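PDB 3EWM: uncharacterized sugar kinase PH1459 from Pyrococcus horikoshii, which binds ATP and probably transfers its terminal phosphate to a sugar, perhaps fructose, as a kinase of the PfkB family. Local coordinates for residues G42-V48 with A251-V255; K270-V275 with L294-A300; K85-F91 with L102-A108. All coordinates share one frame; numbering follows the deposited sequence.

In the fold
After strands 3-7, 11-16 and 27-33 the chain reaches 42-48, the end of helix 35-45 and the turn behind it. Later it returns to the small four-stranded sheet, where contact 3 closes a hairpin across ten intervening residues. That hairpin lies within the much longer excursion that contact 1 closes when 251-255, on helix 245-259, returns to 42-48. Contact 2 follows in series, folding 294-300 onto helix 265-279. Contacts 1 and 2 touch, through Leu46 with Leu294 and through Ala252 with Phe271 and Val275, joining helices 35-45, 245-259 and 265-279 and the C-terminal turn in one packed cluster. Contact 3 sits across the chain's centre, about 27 Å from contact 1, centre to centre, and faces the second subunit.

Contact 1 of 3, residues G42-V48 with A251-V255; sequences GVSRLGV and AALLV
Val255 N donates to Ala251 O at 2.8 Å, one turn back in helix 245-259, and the two residues so linked are those that press most on 42-48. Ala251 CB lies against the backbone of the partner helix, 3.6 Å from Val43 N, an approach allowed because Gly42 carries no side chain; a beta carbon there would collide with it. Val255 has CG1 anti to its backbone nitrogen (chi1 170°), which turns both branches to 42-48. CG1 slides alongside Val48 CG2 at 3.7 Å, while CG2 fits among Val43, Leu46 and Val48, coming to 3.8 Å from Leu46 CD1. That leucine methyl also reaches over the helix backbone, 3.7 Å from Ala252 CA. Gly47, with a phi of 93°, ends helix 35-45 in a Schellman motif: Val48 N returns to Val43 O at 3.2 Å, and this reversal brings Val48 round to Val255. The side chains that meet are all apolar, and their residues are buried. Ile4 of strand 3-7 touches Val43, Val48 and Val255, and helix 265-279 covers Ala252. Two helices packed side by side on a central mainly parallel sheet are the alpha/beta architecture of the ribokinase-like fold.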
ATOM      1  N   GLY A  42      -0.623 -10.394  21.789  1.00  7.38           N
ATOM      2  CA  GLY A  42      -1.258 -10.351  23.111  1.00  7.43           C
ATOM      3  C   GLY A  42      -1.147 -11.670  23.850  1.00  7.79           C
ATOM      4  O   GLY A  42      -0.747 -11.699  25.008  1.00  8.07           O
ATOM      5  N   VAL A  43      -1.487 -12.761  23.168  1.00  8.01           N
ATOM      6  CA  VAL A  43      -1.370 -14.126  23.723  1.00  9.45           C
ATOM      7  C   VAL A  43       0.041 -14.406  24.226  1.00 10.09           C
ATOM      8  O   VAL A  43       0.229 -14.836  25.370  1.00 10.48           O
ATOM      9  CB  VAL A  43      -1.802 -15.175  22.703  1.00  9.73           C
ATOM     10  CG1 VAL A  43      -1.445 -16.593  23.161  1.00 10.18           C
ATOM     11  CG2 VAL A  43      -3.308 -15.051  22.442  1.00 10.14           C
ATOM     12  N   SER A  44       1.024 -14.128  23.377  1.00 10.41           N
ATOM     13  CA  SER A  44       2.420 -14.253  23.751  1.00 11.71           C
ATOM     14  C   SER A  44       2.771 -13.395  24.955  1.00 11.48           C
ATOM     15  O   SER A  44       3.440 -13.858  25.859  1.00 11.42           O
ATOM     16  CB  SER A  44       3.336 -13.913  22.583  1.00 11.33           C
ATOM     17  OG  SER A  44       4.690 -14.129  22.962  1.00 13.75           O
ATOM     18  N   ARG A  45       2.299 -12.149  24.979  1.00 11.82           N
ATOM     19  CA  ARG A  45       2.584 -11.266  26.104  1.00 12.06           C
ATOM     20  C   ARG A  45       2.019 -11.750  27.432  1.00 12.07           C
ATOM     21  O   ARG A  45       2.603 -11.506  28.501  1.00 12.07           O
ATOM     22  CB  ARG A  45       2.105  -9.865  25.803  1.00 11.88           C
ATOM     23  CG  ARG A  45       2.987  -9.199  24.811  1.00 13.32           C
ATOM     24  CD  ARG A  45       2.754  -7.758  24.846  1.00 14.45           C
ATOM     25  NE  ARG A  45       3.449  -7.055  23.786  1.00 12.91           N
ATOM     26  CZ  ARG A  45       3.102  -5.840  23.406  1.00 13.21           C
ATOM     27  NH1 ARG A  45       2.080  -5.255  24.011  1.00 11.32           N
ATOM     28  NH2 ARG A  45       3.760  -5.220  22.438  1.00 13.18           N
ATOM     29  N   LEU A  46       0.893 -12.442  27.354  1.00 12.13           N
ATOM     30  CA  LEU A  46       0.261 -13.077  28.499  1.00 12.01           C
ATOM     31  C   LEU A  46       0.929 -14.400  28.916  1.00 12.96           C
ATOM     32  O   LEU A  46       0.452 -15.066  29.832  1.00 13.31           O
ATOM     33  CB  LEU A  46      -1.215 -13.315  28.187  1.00 12.09           C
ATOM     34  CG  LEU A  46      -2.002 -12.042  27.913  1.00 10.92           C
ATOM     35  CD1 LEU A  46      -3.454 -12.371  27.625  1.00 11.66           C
ATOM     36  CD2 LEU A  46      -1.889 -11.108  29.105  1.00 10.22           C
ATOM     37  N   GLY A  47       2.001 -14.773  28.224  1.00 13.27           N
ATOM     38  CA  GLY A  47       2.848 -15.921  28.605  1.00 13.70           C
ATOM     39  C   GLY A  47       2.484 -17.245  27.962  1.00 14.00           C
ATOM     40  O   GLY A  47       2.967 -18.310  28.391  1.00 14.03           O
ATOM     41  N   VAL A  48       1.642 -17.190  26.929  1.00 12.82           N
ATOM     42  CA  VAL A  48       1.136 -18.399  26.283  1.00 13.06           C
ATOM     43  C   VAL A  48       1.761 -18.547  24.893  1.00 13.39           C
ATOM     44  O   VAL A  48       1.894 -17.559  24.181  1.00 12.48           O
ATOM     45  CB  VAL A  48      -0.408 -18.367  26.192  1.00 12.52           C
ATOM     46  CG1 VAL A  48      -0.945 -19.450  25.274  1.00 12.42           C
ATOM     47  CG2 VAL A  48      -1.014 -18.487  27.582  1.00 13.81           C
ATOM     48  N   ALA A 251      -7.156 -11.462  23.200  1.00  9.63           N
ATOM     49  CA  ALA A 251      -6.037 -12.243  23.718  1.00  9.55           C
ATOM     50  C   ALA A 251      -6.316 -12.739  25.141  1.00  9.89           C
ATOM     51  O   ALA A 251      -6.183 -13.923  25.424  1.00  8.51           O
ATOM     52  CB  ALA A 251      -4.752 -11.432  23.671  1.00  9.63           C
ATOM     53  N   ALA A 252      -6.757 -11.823  26.003  1.00  9.91           N
ATOM     54  CA  ALA A 252      -7.118 -12.163  27.381  1.00 10.89           C
ATOM     55  C   ALA A 252      -8.204 -13.221  27.451  1.00 10.99           C
ATOM     56  O   ALA A 252      -8.169 -14.095  28.311  1.00 11.74           O
ATOM     57  CB  ALA A 252      -7.576 -10.924  28.126  1.00 10.14           C
ATOM     58  N   LEU A 253      -9.199 -13.117  26.573  1.00 11.88           N
ATOM     59  CA  LEU A 253     -10.312 -14.043  26.615  1.00 12.21           C
ATOM     60  C   LEU A 253      -9.831 -15.448  26.291  1.00 11.74           C
ATOM     61  O   LEU A 253     -10.194 -16.416  26.967  1.00 11.29           O
ATOM     62  CB  LEU A 253     -11.403 -13.624  25.636  1.00 12.65           C
ATOM     63  CG  LEU A 253     -12.738 -14.311  25.902  1.00 17.29           C
ATOM     64  CD1 LEU A 253     -13.379 -13.714  27.157  1.00 18.61           C
ATOM     65  CD2 LEU A 253     -13.661 -14.150  24.705  1.00 19.27           C
ATOM     66  N   LEU A 254      -9.019 -15.529  25.243  1.00 10.64           N
ATOM     67  CA  LEU A 254      -8.486 -16.785  24.753  1.00 10.12           C
ATOM     68  C   LEU A 254      -7.519 -17.402  25.744  1.00 10.06           C
ATOM     69  O   LEU A 254      -7.610 -18.588  26.038  1.00  9.62           O
ATOM     70  CB  LEU A 254      -7.820 -16.573  23.396  1.00  9.90           C
ATOM     71  CG  LEU A 254      -8.792 -16.091  22.303  1.00  9.98           C
ATOM     72  CD1 LEU A 254      -8.156 -16.220  20.934  1.00 11.42           C
ATOM     73  CD2 LEU A 254     -10.116 -16.885  22.364  1.00  9.60           C
ATOM     74  N   VAL A 255      -6.603 -16.597  26.263  1.00  9.88           N
ATOM     75  CA  VAL A 255      -5.696 -17.076  27.315  1.00 10.47           C
ATOM     76  C   VAL A 255      -6.482 -17.520  28.562  1.00 10.47           C
ATOM     77  O   VAL A 255      -6.207 -18.586  29.103  1.00 11.34           O
ATOM     78  CB  VAL A 255      -4.589 -16.049  27.635  1.00 10.20           C
ATOM     79  CG1 VAL A 255      -3.824 -16.453  28.871  1.00 11.51           C
ATOM     80  CG2 VAL A 255      -3.612 -15.941  26.438  1.00  8.97           C
TER

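Contact 2 of 3, residues K270-V275 with L294-A300; sequences KFANLV and LLKYKEA
Phe271 and Ala300 bring their backbones closest, CA to CA 5.4 Å, where 270-275, a regular piece of helix 265-279, meets a type I turn from Leu294 to Tyr297 and the first residues of helix 298-304. Tyr297 is the N-cap residue of that helix; the turn and helix start pack against helix 265-279 at the C-terminal end of this ribokinase-like fold. Leu274 is the hub. Its CG stands anti to the backbone N (chi1 171°), which sends both methyls outward into the turn. CD2 enters the angle between Tyr297 CB, at 3.5 Å, and Ala300 CB, at 3.7 Å, and also meets Leu294 CD2. CD1 sits over one face of the Tyr297 ring, a CH-pi contact 4.2 Å from the centroid and 18° off the ring normal. Cut back to alanine, Leu274 would lose both methyls, which would probably leave the tyrosine face without its CH-pi partner and open a gap beside Leu294 and Ala300. Next to the hub, Leu294 crosses Val275 at about a right angle, its CD2 3.7 Å from Val275 CG2. Glu299 CB and CG lie beside Lys270, and Glu299 OE1 forms a salt bridge with Lys298 NZ, 3.3 Å apart, the hydrogen bond in it weak. The Phe271 ring, with Val275 CG2 on one face, turns an edge to Ala300: CE1 lies 3.9 Å from CB, which is in the ring plane.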
ATOM      1  N   LYS A 270     -13.363 -10.654  34.714  1.00 14.96           N
ATOM      2  CA  LYS A 270     -12.445  -9.823  35.502  1.00 14.88           C
ATOM      3  C   LYS A 270     -11.031  -9.799  34.903  1.00 13.91           C
ATOM      4  O   LYS A 270     -10.382  -8.763  34.893  1.00 13.47           O
ATOM      5  CB  LYS A 270     -12.418 -10.253  36.974  1.00 15.98           C
ATOM      6  CG  LYS A 270     -13.787 -10.216  37.697  1.00 18.63           C
ATOM      7  CD  LYS A 270     -14.435  -8.829  37.697  1.00 25.17           C
ATOM      8  CE  LYS A 270     -15.592  -8.703  36.700  1.00 27.86           C
ATOM      9  NZ  LYS A 270     -16.349  -7.426  36.925  1.00 30.97           N
ATOM     10  N   PHE A 271     -10.578 -10.933  34.373  1.00 13.45           N
ATOM     11  CA  PHE A 271      -9.251 -10.996  33.742  1.00 12.59           C
ATOM     12  C   PHE A 271      -9.227 -10.193  32.446  1.00 12.04           C
ATOM     13  O   PHE A 271      -8.365  -9.333  32.257  1.00 10.78           O
ATOM     14  CB  PHE A 271      -8.787 -12.437  33.501  1.00 12.40           C
ATOM     15  CG  PHE A 271      -7.448 -12.537  32.795  1.00 13.23           C
ATOM     16  CD1 PHE A 271      -6.285 -12.062  33.405  1.00 12.83           C
ATOM     17  CD2 PHE A 271      -7.360 -13.101  31.526  1.00 11.16           C
ATOM     18  CE1 PHE A 271      -5.055 -12.134  32.768  1.00 12.54           C
ATOM     19  CE2 PHE A 271      -6.135 -13.193  30.868  1.00 12.98           C
ATOM     20  CZ  PHE A 271      -4.974 -12.713  31.488  1.00 13.20           C
ATOM     21  N   ALA A 272     -10.193 -10.456  31.563  1.00 11.62           N
ATOM     22  CA  ALA A 272     -10.250  -9.755  30.289  1.00 11.75           C
ATOM     23  C   ALA A 272     -10.453  -8.259  30.490  1.00 12.57           C
ATOM     24  O   ALA A 272      -9.838  -7.438  29.790  1.00 12.08           O
ATOM     25  CB  ALA A 272     -11.335 -10.358  29.381  1.00 12.28           C
ATOM     26  N   ASN A 273     -11.263  -7.898  31.484  1.00 12.60           N
ATOM     27  CA  ASN A 273     -11.471  -6.489  31.804  1.00 13.06           C
ATOM     28  C   ASN A 273     -10.156  -5.815  32.208  1.00 13.09           C
ATOM     29  O   ASN A 273      -9.842  -4.721  31.723  1.00 13.03           O
ATOM     30  CB  ASN A 273     -12.516  -6.326  32.913  1.00 13.82           C
ATOM     31  CG  ASN A 273     -13.068  -4.907  33.001  1.00 15.81           C
ATOM     32  OD1 ASN A 273     -13.086  -4.168  32.016  1.00 20.79           O
ATOM     33  ND2 ASN A 273     -13.550  -4.540  34.168  1.00 20.40           N
ATOM     34  N   LEU A 274      -9.394  -6.475  33.083  1.00 12.51           N
ATOM     35  CA  LEU A 274      -8.125  -5.934  33.577  1.00 13.39           C
ATOM     36  C   LEU A 274      -7.114  -5.769  32.457  1.00 12.65           C
ATOM     37  O   LEU A 274      -6.463  -4.738  32.355  1.00 12.56           O
ATOM     38  CB  LEU A 274      -7.555  -6.809  34.698  1.00 13.26           C
ATOM     39  CG  LEU A 274      -6.132  -6.482  35.164  1.00 14.08           C
ATOM     40  CD1 LEU A 274      -6.083  -5.136  35.862  1.00 15.62           C
ATOM     41  CD2 LEU A 274      -5.577  -7.576  36.055  1.00 14.75           C
ATOM     42  N   VAL A 275      -6.993  -6.796  31.623  1.00 12.99           N
ATOM     43  CA  VAL A 275      -6.097  -6.738  30.465  1.00 12.75           C
ATOM     44  C   VAL A 275      -6.455  -5.580  29.535  1.00 12.84           C
ATOM     45  O   VAL A 275      -5.574  -4.790  29.171  1.00 12.08           O
ATOM     46  CB  VAL A 275      -6.035  -8.074  29.714  1.00 12.65           C
ATOM     47  CG1 VAL A 275      -5.218  -7.922  28.362  1.00 11.73           C
ATOM     48  CG2 VAL A 275      -5.433  -9.136  30.622  1.00 12.69           C
ATOM     49  N   LEU A 294       0.783  -7.880  34.820  1.00 19.82           N
ATOM     50  CA  LEU A 294      -0.534  -8.353  35.230  1.00 19.90           C
ATOM     51  C   LEU A 294      -0.495  -9.105  36.546  1.00 20.46           C
ATOM     52  O   LEU A 294      -1.449  -9.059  37.324  1.00 20.87           O
ATOM     53  CB  LEU A 294      -1.152  -9.237  34.149  1.00 18.63           C
ATOM     54  CG  LEU A 294      -1.680  -8.488  32.924  1.00 17.99           C
ATOM     55  CD1 LEU A 294      -1.767  -9.452  31.747  1.00 14.72           C
ATOM     56  CD2 LEU A 294      -3.032  -7.807  33.152  1.00 18.04           C
ATOM     57  N   LEU A 295       0.619  -9.784  36.797  1.00 21.16           N
ATOM     58  CA  LEU A 295       0.779 -10.570  38.017  1.00 21.98           C
ATOM     59  C   LEU A 295       0.690  -9.727  39.300  1.00 22.13           C
ATOM     60  O   LEU A 295       0.433 -10.263  40.371  1.00 22.04           O
ATOM     61  CB  LEU A 295       2.078 -11.370  37.964  1.00 22.04           C
ATOM     62  CG  LEU A 295       2.097 -12.862  37.591  1.00 23.26           C
ATOM     63  CD1 LEU A 295       0.876 -13.362  36.860  1.00 23.39           C
ATOM     64  CD2 LEU A 295       3.337 -13.138  36.793  1.00 23.17           C
ATOM     65  N   LYS A 296       0.853  -8.411  39.169  1.00 23.09           N
ATOM     66  CA  LYS A 296       0.714  -7.471  40.295  1.00 23.87           C
ATOM     67  C   LYS A 296      -0.738  -7.301  40.754  1.00 23.88           C
ATOM     68  O   LYS A 296      -0.995  -6.687  41.796  1.00 24.08           O
ATOM     69  CB  LYS A 296       1.301  -6.098  39.936  1.00 24.11           C
ATOM     70  CG  LYS A 296       2.661  -6.144  39.225  1.00 26.73           C
ATOM     71  CD  LYS A 296       3.828  -6.269  40.175  1.00 31.75           C
ATOM     72  CE  LYS A 296       4.290  -4.906  40.687  1.00 33.57           C
ATOM     73  NZ  LYS A 296       5.513  -5.044  41.544  1.00 37.37           N
ATOM     74  N   TYR A 297      -1.672  -7.847  39.976  1.00 23.41           N
ATOM     75  CA  TYR A 297      -3.110  -7.745  40.238  1.00 22.98           C
ATOM     76  C   TYR A 297      -3.703  -9.115  40.488  1.00 23.24           C
ATOM     77  O   TYR A 297      -3.329 -10.089  39.824  1.00 22.72           O
ATOM     78  CB  TYR A 297      -3.837  -7.106  39.048  1.00 22.81           C
ATOM     79  CG  TYR A 297      -3.359  -5.718  38.722  1.00 22.23           C
ATOM     80  CD1 TYR A 297      -3.982  -4.601  39.271  1.00 21.92           C
ATOM     81  CD2 TYR A 297      -2.263  -5.519  37.873  1.00 22.30           C
ATOM     82  CE1 TYR A 297      -3.532  -3.310  38.969  1.00 24.61           C
ATOM     83  CE2 TYR A 297      -1.805  -4.235  37.570  1.00 23.52           C
ATOM     84  CZ  TYR A 297      -2.441  -3.141  38.120  1.00 23.36           C
ATOM     85  OH  TYR A 297      -1.988  -1.873  37.822  1.00 24.38           O
ATOM     86  N   LYS A 298      -4.646  -9.190  41.425  1.00 23.58           N
ATOM     87  CA  LYS A 298      -5.216 -10.476  41.807  1.00 24.60           C
ATOM     88  C   LYS A 298      -6.151 -11.043  40.734  1.00 24.41           C
ATOM     89  O   LYS A 298      -6.247 -12.259  40.580  1.00 24.04           O
ATOM     90  CB  LYS A 298      -5.877 -10.416  43.200  1.00 25.17           C
ATOM     91  CG  LYS A 298      -7.402 -10.290  43.247  1.00 27.99           C
ATOM     92  CD  LYS A 298      -7.853  -8.898  43.663  1.00 31.91           C
ATOM     93  CE  LYS A 298      -9.324  -8.904  44.056  1.00 33.51           C
ATOM     94  NZ  LYS A 298      -9.831  -7.548  44.409  1.00 35.40           N
ATOM     95  N   GLU A 299      -6.813 -10.164  39.982  1.00 24.59           N
ATOM     96  CA  GLU A 299      -7.712 -10.585  38.892  1.00 24.83           C
ATOM     97  C   GLU A 299      -6.963 -11.337  37.787  1.00 24.52           C
ATOM     98  O   GLU A 299      -7.553 -12.130  37.047  1.00 24.38           O
ATOM     99  CB  GLU A 299      -8.447  -9.384  38.283  1.00 25.16           C
ATOM    100  CG  GLU A 299      -9.359  -8.602  39.243  1.00 27.30           C
ATOM    101  CD  GLU A 299      -8.590  -7.683  40.180  1.00 28.43           C
ATOM    102  OE1 GLU A 299      -9.195  -7.196  41.153  1.00 30.22           O
ATOM    103  OE2 GLU A 299      -7.382  -7.452  39.950  1.00 28.45           O
ATOM    104  N   ALA A 300      -5.662 -11.077  37.686  1.00 24.47           N
ATOM    105  CA  ALA A 300      -4.813 -11.723  36.696  1.00 24.49           C
ATOM    106  C   ALA A 300      -4.172 -12.965  37.268  1.00 25.00           C
ATOM    107  O   ALA A 300      -3.972 -13.935  36.553  1.00 24.37           O
ATOM    108  CB  ALA A 300      -3.754 -10.779  36.200  1.00 24.14           C
TER

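Contact 3 of 3, residues K85-F91 with L102-A108; sequences KHTGIVF and LLYDDVA
Tyr104 carries Ile89 CD1 over one face of its ring, a CH-pi contact 4.1 Å from the centroid, and has Leu102 O at its edge, in plane. Ile89 CG1 takes the crowded position between backbone N and carbonyl carbon (chi1 58°), which swings CD1 over that ring. Phe91 has Leu102 O and Tyr104 CE1 at its own edge; the two ring planes stand at 66°. Phe91 and Leu102 form an antiparallel hydrogen-bonded pair, Leu102 N to Phe91 O at 2.7 Å and Phe91 N to Leu102 O at 2.9 Å. Ile89 O is gripped twice, by Tyr104 N at 3.2 Å and by water 2, which also donates to Tyr104 O. Ala108 N to His86 O, 2.8 Å, rejoins the chains, and water 1 links His86 N to Asp106 O. At the far end Lys85 NZ forms a salt bridge to Asp106 OD2, 2.6 Å, on the syn side of the carboxylate and 34° out of its plane. Tyr104 OH bonds Thr87 O of the second subunit, consistent with the dimerising lid sheet of ribokinase relatives. Backbone bonds and one charge pair thus hold the hairpin, while its aromatic side serves the subunit interface.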
ATOM      1  N   LYS A  85       2.741 -11.533  -4.499  1.00 15.30           N
ATOM      2  CA  LYS A  85       1.926 -10.461  -3.942  1.00 13.73           C
ATOM      3  C   LYS A  85       2.766  -9.755  -2.901  1.00 12.87           C
ATOM      4  O   LYS A  85       3.631 -10.355  -2.296  1.00 13.36           O
ATOM      5  CB  LYS A  85       0.613 -10.967  -3.321  1.00 12.89           C
ATOM      6  CG  LYS A  85      -0.307 -11.805  -4.235  1.00 13.28           C
ATOM      7  CD  LYS A  85      -0.880 -11.034  -5.394  1.00 11.55           C
ATOM      8  CE  LYS A  85      -1.818 -11.924  -6.232  1.00 13.22           C
ATOM      9  NZ  LYS A  85      -2.501 -11.097  -7.272  1.00 16.49           N
ATOM     10  N   HIS A  86       2.529  -8.465  -2.739  1.00 12.44           N
ATOM     11  CA  HIS A  86       3.256  -7.687  -1.755  1.00 11.62           C
ATOM     12  C   HIS A  86       2.578  -7.805  -0.409  1.00 10.56           C
ATOM     13  O   HIS A  86       1.413  -8.187  -0.315  1.00  9.22           O
ATOM     14  CB  HIS A  86       3.363  -6.238  -2.213  1.00 11.91           C
ATOM     15  CG  HIS A  86       4.115  -6.110  -3.495  1.00 15.73           C
ATOM     16  ND1 HIS A  86       3.499  -5.839  -4.699  1.00 18.89           N
ATOM     17  CD2 HIS A  86       5.417  -6.339  -3.779  1.00 18.75           C
ATOM     18  CE1 HIS A  86       4.403  -5.859  -5.663  1.00 19.48           C
ATOM     19  NE2 HIS A  86       5.575  -6.161  -5.129  1.00 20.01           N
ATOM     20  N   THR A  87       3.347  -7.492   0.619  1.00  9.79           N
ATOM     21  CA  THR A  87       2.876  -7.513   1.979  1.00  9.12           C
ATOM     22  C   THR A  87       1.656  -6.606   2.123  1.00  8.46           C
ATOM     23  O   THR A  87       1.612  -5.504   1.568  1.00  8.05           O
ATOM     24  CB  THR A  87       4.009  -7.055   2.901  1.00  8.47           C
ATOM     25  OG1 THR A  87       5.083  -8.010   2.833  1.00  9.43           O
ATOM     26  CG2 THR A  87       3.526  -6.940   4.321  1.00  8.14           C
ATOM     27  N   GLY A  88       0.663  -7.091   2.852  1.00  8.43           N
ATOM     28  CA  GLY A  88      -0.484  -6.274   3.197  1.00  8.38           C
ATOM     29  C   GLY A  88      -0.103  -4.915   3.738  1.00  8.62           C
ATOM     30  O   GLY A  88       0.845  -4.768   4.529  1.00  8.70           O
ATOM     31  N   ILE A  89      -0.862  -3.920   3.306  1.00  8.75           N
ATOM     32  CA  ILE A  89      -0.730  -2.590   3.814  1.00  8.98           C
ATOM     33  C   ILE A  89      -2.125  -2.006   4.005  1.00  8.72           C
ATOM     34  O   ILE A  89      -3.079  -2.303   3.270  1.00  8.28           O
ATOM     35  CB  ILE A  89       0.111  -1.651   2.881  1.00  9.42           C
ATOM     36  CG1 ILE A  89      -0.518  -1.591   1.492  1.00 11.00           C
ATOM     37  CG2 ILE A  89       1.638  -2.025   2.870  1.00  9.11           C
ATOM     38  CD1 ILE A  89      -0.091  -0.396   0.724  1.00 17.77           C
ATOM     39  N   VAL A  90      -2.249  -1.214   5.045  1.00  8.95           N
ATOM     40  CA  VAL A  90      -3.430  -0.422   5.233  1.00  8.95           C
ATOM     41  C   VAL A  90      -3.013   0.950   5.732  1.00  9.14           C
ATOM     42  O   VAL A  90      -2.139   1.061   6.582  1.00  8.73           O
ATOM     43  CB  VAL A  90      -4.481  -1.118   6.169  1.00  9.32           C
ATOM     44  CG1 VAL A  90      -3.889  -1.456   7.500  1.00 11.11           C
ATOM     45  CG2 VAL A  90      -5.750  -0.226   6.345  1.00  7.50           C
ATOM     46  N   PHE A  91      -3.632   1.978   5.161  1.00  8.94           N
ATOM     47  CA  PHE A  91      -3.457   3.353   5.610  1.00  9.77           C
ATOM     48  C   PHE A  91      -4.611   3.659   6.531  1.00 10.16           C
ATOM     49  O   PHE A  91      -5.757   3.400   6.190  1.00  9.18           O
ATOM     50  CB  PHE A  91      -3.440   4.294   4.414  1.00  9.61           C
ATOM     51  CG  PHE A  91      -2.290   4.033   3.483  1.00 10.04           C
ATOM     52  CD1 PHE A  91      -1.070   4.705   3.656  1.00 10.50           C
ATOM     53  CD2 PHE A  91      -2.405   3.090   2.459  1.00 11.20           C
ATOM     54  CE1 PHE A  91      -0.000   4.450   2.823  1.00 10.18           C
ATOM     55  CE2 PHE A  91      -1.329   2.833   1.616  1.00 11.93           C
ATOM     56  CZ  PHE A  91      -0.127   3.513   1.809  1.00 11.13           C
ATOM     57  N   LEU A 102      -7.680   2.835   4.380  1.00 12.22           N
ATOM     58  CA  LEU A 102      -7.605   2.461   2.985  1.00 10.85           C
ATOM     59  C   LEU A 102      -6.765   1.226   2.977  1.00 10.25           C
ATOM     60  O   LEU A 102      -5.550   1.286   3.165  1.00  8.91           O
ATOM     61  CB  LEU A 102      -6.973   3.550   2.136  1.00 11.13           C
ATOM     62  CG  LEU A 102      -6.668   3.228   0.671  1.00  9.91           C
ATOM     63  CD1 LEU A 102      -7.922   2.777  -0.128  1.00 12.37           C
ATOM     64  CD2 LEU A 102      -6.024   4.451   0.051  1.00  9.57           C
ATOM     65  N   LEU A 103      -7.453   0.102   2.816  1.00  9.99           N
ATOM     66  CA  LEU A 103      -6.832  -1.221   2.856  1.00  9.62           C
ATOM     67  C   LEU A 103      -6.618  -1.680   1.428  1.00 10.00           C
ATOM     68  O   LEU A 103      -7.545  -1.649   0.617  1.00 10.15           O
ATOM     69  CB  LEU A 103      -7.728  -2.201   3.615  1.00  9.72           C
ATOM     70  CG  LEU A 103      -7.246  -3.648   3.744  1.00  8.85           C
ATOM     71  CD1 LEU A 103      -7.694  -4.199   5.080  1.00 11.04           C
ATOM     72  CD2 LEU A 103      -7.766  -4.514   2.567  1.00  9.78           C
ATOM     73  N   TYR A 104      -5.388  -2.089   1.137  1.00  9.71           N
ATOM     74  CA  TYR A 104      -5.010  -2.604  -0.167  1.00 10.71           C
ATOM     75  C   TYR A 104      -5.293  -4.099  -0.181  1.00 11.55           C
ATOM     76  O   TYR A 104      -4.785  -4.837   0.660  1.00 11.72           O
ATOM     77  CB  TYR A 104      -3.542  -2.266  -0.461  1.00 10.60           C
ATOM     78  CG  TYR A 104      -3.439  -0.870  -1.006  1.00 10.47           C
ATOM     79  CD1 TYR A 104      -3.822   0.229  -0.228  1.00 12.26           C
ATOM     80  CD2 TYR A 104      -3.042  -0.642  -2.320  1.00 11.56           C
ATOM     81  CE1 TYR A 104      -3.800   1.501  -0.738  1.00 11.75           C
ATOM     82  CE2 TYR A 104      -2.995   0.642  -2.830  1.00 11.54           C
ATOM     83  CZ  TYR A 104      -3.388   1.707  -2.045  1.00 11.32           C
ATOM     84  OH  TYR A 104      -3.361   2.999  -2.552  1.00 10.61           O
ATOM     85  N   ASP A 105      -6.140  -4.535  -1.106  1.00 12.31           N
ATOM     86  CA  ASP A 105      -6.668  -5.880  -1.012  1.00 14.46           C
ATOM     87  C   ASP A 105      -5.898  -6.874  -1.865  1.00 14.78           C
ATOM     88  O   ASP A 105      -5.943  -8.058  -1.608  1.00 15.65           O
ATOM     89  CB  ASP A 105      -8.167  -5.918  -1.323  1.00 14.67           C
ATOM     90  CG  ASP A 105      -8.467  -5.632  -2.776  1.00 17.15           C
ATOM     91  OD1 ASP A 105      -7.729  -4.842  -3.401  1.00 20.12           O
ATOM     92  OD2 ASP A 105      -9.451  -6.197  -3.294  1.00 19.23           O
ATOM     93  N   ASP A 106      -5.184  -6.436  -2.892  1.00 15.31           N
ATOM     94  CA  ASP A 106      -4.502  -7.474  -3.638  1.00 15.47           C
ATOM     95  C   ASP A 106      -3.120  -7.615  -3.089  1.00 13.83           C
ATOM     96  O   ASP A 106      -2.141  -7.139  -3.684  1.00 14.69           O
ATOM     97  CB  ASP A 106      -4.495  -7.271  -5.142  1.00 16.45           C
ATOM     98  CG  ASP A 106      -4.750  -8.570  -5.863  1.00 21.27           C
ATOM     99  OD1 ASP A 106      -5.831  -8.697  -6.490  1.00 26.73           O
ATOM    100  OD2 ASP A 106      -3.918  -9.495  -5.726  1.00 24.40           O
ATOM    101  N   VAL A 107      -3.077  -8.256  -1.927  1.00 11.14           N
ATOM    102  CA  VAL A 107      -1.885  -8.360  -1.128  1.00 10.06           C
ATOM    103  C   VAL A 107      -1.756  -9.803  -0.645  1.00  9.19           C
ATOM    104  O   VAL A 107      -2.682 -10.607  -0.792  1.00  7.93           O
ATOM    105  CB  VAL A 107      -1.934  -7.398   0.089  1.00 10.14           C
ATOM    106  CG1 VAL A 107      -1.840  -5.918  -0.372  1.00  8.73           C
ATOM    107  CG2 VAL A 107      -3.194  -7.653   0.923  1.00  9.12           C
ATOM    108  N   ALA A 108      -0.612 -10.099  -0.046  1.00  8.46           N
ATOM    109  CA  ALA A 108      -0.191 -11.464   0.189  1.00  8.66           C
ATOM    110  C   ALA A 108      -1.110 -12.219   1.136  1.00  8.73           C
ATOM    111  O   ALA A 108      -1.380 -13.406   0.904  1.00  7.72           O
ATOM    112  CB  ALA A 108       1.229 -11.482   0.703  1.00  9.23           C
TER
HETATM  113  O   HOH W   1       0.334  -7.435  -4.405  1.00 10.72           O
HETATM  114  O   HOH W   2      -3.967  -4.895   3.057  1.00 10.30           O